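Local coordinates for kinesin-like protein KIF19 (Mus musculus, PDB 5GSZ) that walks toward microtubule plus ends using ATP and depolymerises microtubules at ciliary tips, thereby setting the length of motile cilia, at residues 80-83 against 84-88; 19-22 against 23-27. One frame throughout, in Å; residues are numbered along the deposited sequence.

Contact 1. Residues 80-83 against 84-88; sequences VYQA and TTKSL
Lys-86 crosses the Tyr-81 ring obliquely and then runs alongside Gln-82, in the stretch of chain that leads out of the 77-84 region. Its CB lies over one face of the Tyr-81 ring in a CH-pi contact, 4.0 Å from the ring centroid and 29° off the normal. CG comes next, close to the phenol oxygen, Tyr-81 OH. With CG anti to the backbone N (chi1 -175°) and the chain straight as far as CE, CD and CE pass beside the amide oxygen of Gln-82, and these two side chains point the same way. At chi4 the chain bends, and NZ forms a salt bridge with Asp-130, whose OD2 also bonds Tyr-81 OH and so ties together the ends of both side chains, while Gln-82 NE2 is bonded to Glu-78 OE2.

One carbonyl gathers the backbone amides that follow: Tyr-81 O accepts from three in succession, Thr-84 N and Thr-85 N, each at 3.1 Å, and Lys-86 N at 3.3 Å, so three donors share a single oxygen. The Thr-84 hydroxyl reaches back one turn, donating from OG1 to Val-80 O from 36° out of that carbonyl's plane.

Tyr-81 and Thr-85 meet Ile-123 and Thr-127 of helix 123-136, whereas Val-80, Ala-83 and Thr-84 rest on Phe-71 of strand 69-71, Val-80 and Thr-84 also touch strand 12-18, and Thr-85 reaches Val-100 of strand 97-103, so these residues lie between that helix and three strands of the motor domain's central sheet.

Contact 2. Residues 19-22 against 23-27; sequences RPIS and VAELE. With ADP (adenosine-5'-diphosphate), chain B.
The adenine side of the ADP pocket continues into a capped helix start, where Arg-19 and Ser-22 both bind Glu-25. Arg-19 forms a salt bridge with Glu-25, gripping its carboxylate end-on with two nitrogens: NH2 reaches OE2 of Glu-25 at 2.6 Å and NH1 reaches OE1 at 3.3 Å. The guanidinium and carboxylate planes are 27° apart, and both oxygens are approached from above the carboxylate plane.

Ser-22 is the N-cap of helix 23-27 and forms a capping box with Glu-25. Ser-22 OG accepts from Glu-25 N at 3.2 Å; in return Ser-22 N donates to Glu-25 OE1 at 2.9 Å, on the anti side and from the same face as Arg-19 NH1. Glu-25 CG lies anti to the carbonyl carbon (chi1 -71°), which turns the carboxylate back toward the cap. Its OE2 is also bonded to Ser-324 OG, so both carboxylate oxygens have more than one partner. Beside the box, Ile-21 CD1 packs against Leu-26 CD2 at 3.7 Å. Toward the nucleotide, Arg-19 CB lies 3.6 Å from N7 of ADP, and Pro-20 CD comes within 3.4 Å of its N1.

Contact 1 and contact 2 both belong to the kinesin motor domain but do not touch: their centres are 27 Å apart and their nearest atoms about 9 Å. In the chain, 19-27 comes first, directly after strand 12-18; residues 80-88 come later, after strand 69-71, which lies next to strand 12-18 in the central sheet. The nucleotide is the common landmark. Contact 2 supplies two residues of the pocket itself, with the Arg-19 side chain about 5 Å from that of Cys-108 in the P-loop. Contact 1 stands further back: the Val-80 side chain is about 7 Å from ADP and about 10 Å from that of Gly-109, and it touches Arg-17, another pocket residue.

Contact 1. Residues 80-83 against 84-88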
# COMPACT_ATOMS: atom_id res chain seq x y z
N VAL A 80 4.33 -7.06 -12.17
CA VAL A 80 3.50 -6.63 -11.05
C VAL A 80 2.98 -5.22 -11.29
O VAL A 80 1.80 -4.94 -11.09
CB VAL A 80 4.29 -6.72 -9.73
CG1 VAL A 80 3.67 -5.81 -8.68
CG2 VAL A 80 4.29 -8.15 -9.23
N TYR A 81 3.85 -4.32 -11.76
CA TYR A 81 3.42 -2.97 -12.05
C TYR A 81 2.35 -2.94 -13.13
O TYR A 81 1.30 -2.30 -12.97
CB TYR A 81 4.62 -2.13 -12.48
CG TYR A 81 4.20 -0.88 -13.20
CD1 TYR A 81 3.61 0.17 -12.50
CD2 TYR A 81 4.38 -0.75 -14.57
CE1 TYR A 81 3.23 1.33 -13.15
CE2 TYR A 81 4.00 0.39 -15.23
CZ TYR A 81 3.42 1.43 -14.52
OH TYR A 81 3.04 2.58 -15.17
N GLN A 82 2.59 -3.64 -14.25
CA GLN A 82 1.63 -3.62 -15.35
C GLN A 82 0.26 -4.12 -14.88
O GLN A 82 -0.77 -3.57 -15.26
CB GLN A 82 2.13 -4.48 -16.51
CG GLN A 82 3.49 -4.14 -17.13
CD GLN A 82 3.46 -2.97 -18.10
OE1 GLN A 82 2.40 -2.57 -18.57
NE2 GLN A 82 4.63 -2.45 -18.43
N ALA A 83 0.25 -5.14 -14.03
CA ALA A 83 -1.01 -5.74 -13.63
C ALA A 83 -1.70 -5.00 -12.51
O ALA A 83 -2.86 -5.31 -12.21
CB ALA A 83 -0.78 -7.19 -13.20
N THR A 84 -1.05 -4.05 -11.85
CA THR A 84 -1.66 -3.47 -10.66
C THR A 84 -1.96 -1.99 -10.80
O THR A 84 -3.12 -1.58 -10.57
CB THR A 84 -0.79 -3.71 -9.41
OG1 THR A 84 0.54 -3.25 -9.66
CG2 THR A 84 -0.76 -5.17 -9.07
N THR A 85 -0.97 -1.16 -11.15
CA THR A 85 -1.13 0.28 -11.05
C THR A 85 -0.97 1.04 -12.36
O THR A 85 -1.33 2.22 -12.40
CB THR A 85 -0.15 0.85 -10.02
OG1 THR A 85 1.19 0.64 -10.45
CG2 THR A 85 -0.32 0.16 -8.71
N LYS A 86 -0.45 0.43 -13.43
CA LYS A 86 -0.26 1.17 -14.67
C LYS A 86 -1.55 1.84 -15.12
O LYS A 86 -1.57 3.03 -15.48
CB LYS A 86 0.26 0.23 -15.76
CG LYS A 86 0.61 0.92 -17.07
CD LYS A 86 0.70 -0.09 -18.18
CE LYS A 86 0.90 0.54 -19.55
NZ LYS A 86 2.24 1.16 -19.71
N SER A 87 -2.66 1.10 -15.09
CA SER A 87 -3.94 1.59 -15.58
C SER A 87 -4.56 2.67 -14.70
O SER A 87 -5.56 3.26 -15.10
CB SER A 87 -4.93 0.43 -15.70
OG SER A 87 -5.38 -0.01 -14.43
N LEU A 88 -4.01 2.92 -13.51
CA LEU A 88 -4.49 4.04 -12.71
C LEU A 88 -4.08 5.38 -13.30
O LEU A 88 -4.73 6.39 -13.00
CB LEU A 88 -3.94 3.97 -11.28
CG LEU A 88 -4.28 2.71 -10.49
CD1 LEU A 88 -3.64 2.78 -9.11
CD2 LEU A 88 -5.79 2.55 -10.41

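Contact 2. Residues 19-22 against 23-27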
# COMPACT_ATOMS: atom_id res chain seq x y z
N ARG A 19 6.17 -14.07 -2.21
CA ARG A 19 7.59 -13.89 -2.45
C ARG A 19 8.25 -15.26 -2.48
O ARG A 19 7.71 -16.22 -1.96
CB ARG A 19 8.22 -13.01 -1.38
CG ARG A 19 8.11 -13.58 0.01
CD ARG A 19 8.97 -12.77 0.95
NE ARG A 19 8.97 -13.27 2.32
CZ ARG A 19 9.52 -14.42 2.71
NH1 ARG A 19 10.09 -15.22 1.82
NH2 ARG A 19 9.50 -14.78 3.99
N PRO A 20 9.41 -15.39 -3.11
CA PRO A 20 10.16 -16.65 -3.00
C PRO A 20 10.46 -16.98 -1.55
O PRO A 20 10.58 -16.10 -0.69
CB PRO A 20 11.45 -16.37 -3.78
CG PRO A 20 11.10 -15.23 -4.68
CD PRO A 20 10.10 -14.40 -3.95
N ILE A 21 10.61 -18.28 -1.28
CA ILE A 21 11.02 -18.73 0.05
C ILE A 21 12.45 -18.27 0.35
O ILE A 21 13.29 -18.11 -0.55
CB ILE A 21 10.87 -20.25 0.18
CG1 ILE A 21 11.06 -20.66 1.65
CG2 ILE A 21 11.84 -20.98 -0.75
CD1 ILE A 21 10.40 -21.93 2.03
N SER A 22 12.73 -18.02 1.62
CA SER A 22 14.00 -17.46 2.03
C SER A 22 14.88 -18.53 2.66
O SER A 22 14.40 -19.51 3.22
CB SER A 22 13.82 -16.31 3.02
OG SER A 22 13.43 -16.78 4.30
N VAL A 23 16.20 -18.32 2.54
CA VAL A 23 17.16 -19.23 3.17
C VAL A 23 16.84 -19.40 4.65
O VAL A 23 16.74 -20.52 5.15
CB VAL A 23 18.60 -18.72 2.96
CG1 VAL A 23 19.57 -19.52 3.81
CG2 VAL A 23 18.98 -18.81 1.50
N ALA A 24 16.64 -18.28 5.37
CA ALA A 24 16.34 -18.36 6.80
C ALA A 24 15.13 -19.24 7.08
O ALA A 24 15.07 -19.89 8.13
CB ALA A 24 16.11 -16.96 7.37
N GLU A 25 14.17 -19.29 6.16
CA GLU A 25 13.03 -20.20 6.32
C GLU A 25 13.43 -21.65 6.08
O GLU A 25 12.92 -22.55 6.75
CB GLU A 25 11.89 -19.77 5.39
CG GLU A 25 11.18 -18.46 5.82
CD GLU A 25 10.29 -17.81 4.74
OE1 GLU A 25 10.54 -18.00 3.52
OE2 GLU A 25 9.31 -17.10 5.13
N LEU A 26 14.37 -21.89 5.17
CA LEU A 26 14.82 -23.25 4.92
C LEU A 26 15.66 -23.77 6.08
O LEU A 26 15.58 -24.94 6.45
CB LEU A 26 15.61 -23.29 3.62
CG LEU A 26 14.78 -22.92 2.41
CD1 LEU A 26 15.59 -23.00 1.09
CD2 LEU A 26 13.56 -23.81 2.38
N GLU A 27 16.48 -22.91 6.68
CA GLU A 27 17.27 -23.34 7.81
C GLU A 27 16.37 -23.70 8.99
O GLU A 27 16.66 -24.65 9.73
CB GLU A 27 18.26 -22.25 8.18
CG GLU A 27 18.85 -21.60 6.96
CD GLU A 27 20.32 -21.28 7.08
OE1 GLU A 27 20.69 -20.48 7.97
OE2 GLU A 27 21.10 -21.83 6.28
PB ADP B . 8.29 -5.91 4.16
O1B ADP B . 8.52 -4.60 3.46
O2B ADP B . 6.88 -6.41 3.94
O3B ADP B . 8.82 -5.96 5.57
PA ADP B . 10.54 -6.47 2.59
O1A ADP B . 10.21 -6.39 1.13
O2A ADP B . 11.11 -5.28 3.33
O3A ADP B . 9.25 -6.98 3.41
O5' ADP B . 11.65 -7.60 2.86
C5' ADP B . 11.67 -8.86 2.22
C4' ADP B . 13.11 -9.16 1.87
O4' ADP B . 13.08 -10.08 0.79
C3' ADP B . 13.73 -7.90 1.31
O3' ADP B . 15.15 -8.07 1.44
C2' ADP B . 13.32 -7.92 -0.15
O2' ADP B . 14.34 -7.34 -0.98
C1' ADP B . 13.16 -9.40 -0.46
N9 ADP B . 11.93 -9.68 -1.24
C8 ADP B . 10.66 -9.43 -0.85
N7 ADP B . 9.75 -9.82 -1.79
C5 ADP B . 10.46 -10.33 -2.81
C6 ADP B . 10.13 -10.90 -4.12
N6 ADP B . 8.84 -11.02 -4.52
N1 ADP B . 11.16 -11.31 -4.90
C2 ADP B . 12.43 -11.21 -4.49
N3 ADP B . 12.81 -10.68 -3.32
C4 ADP B . 11.88 -10.24 -2.45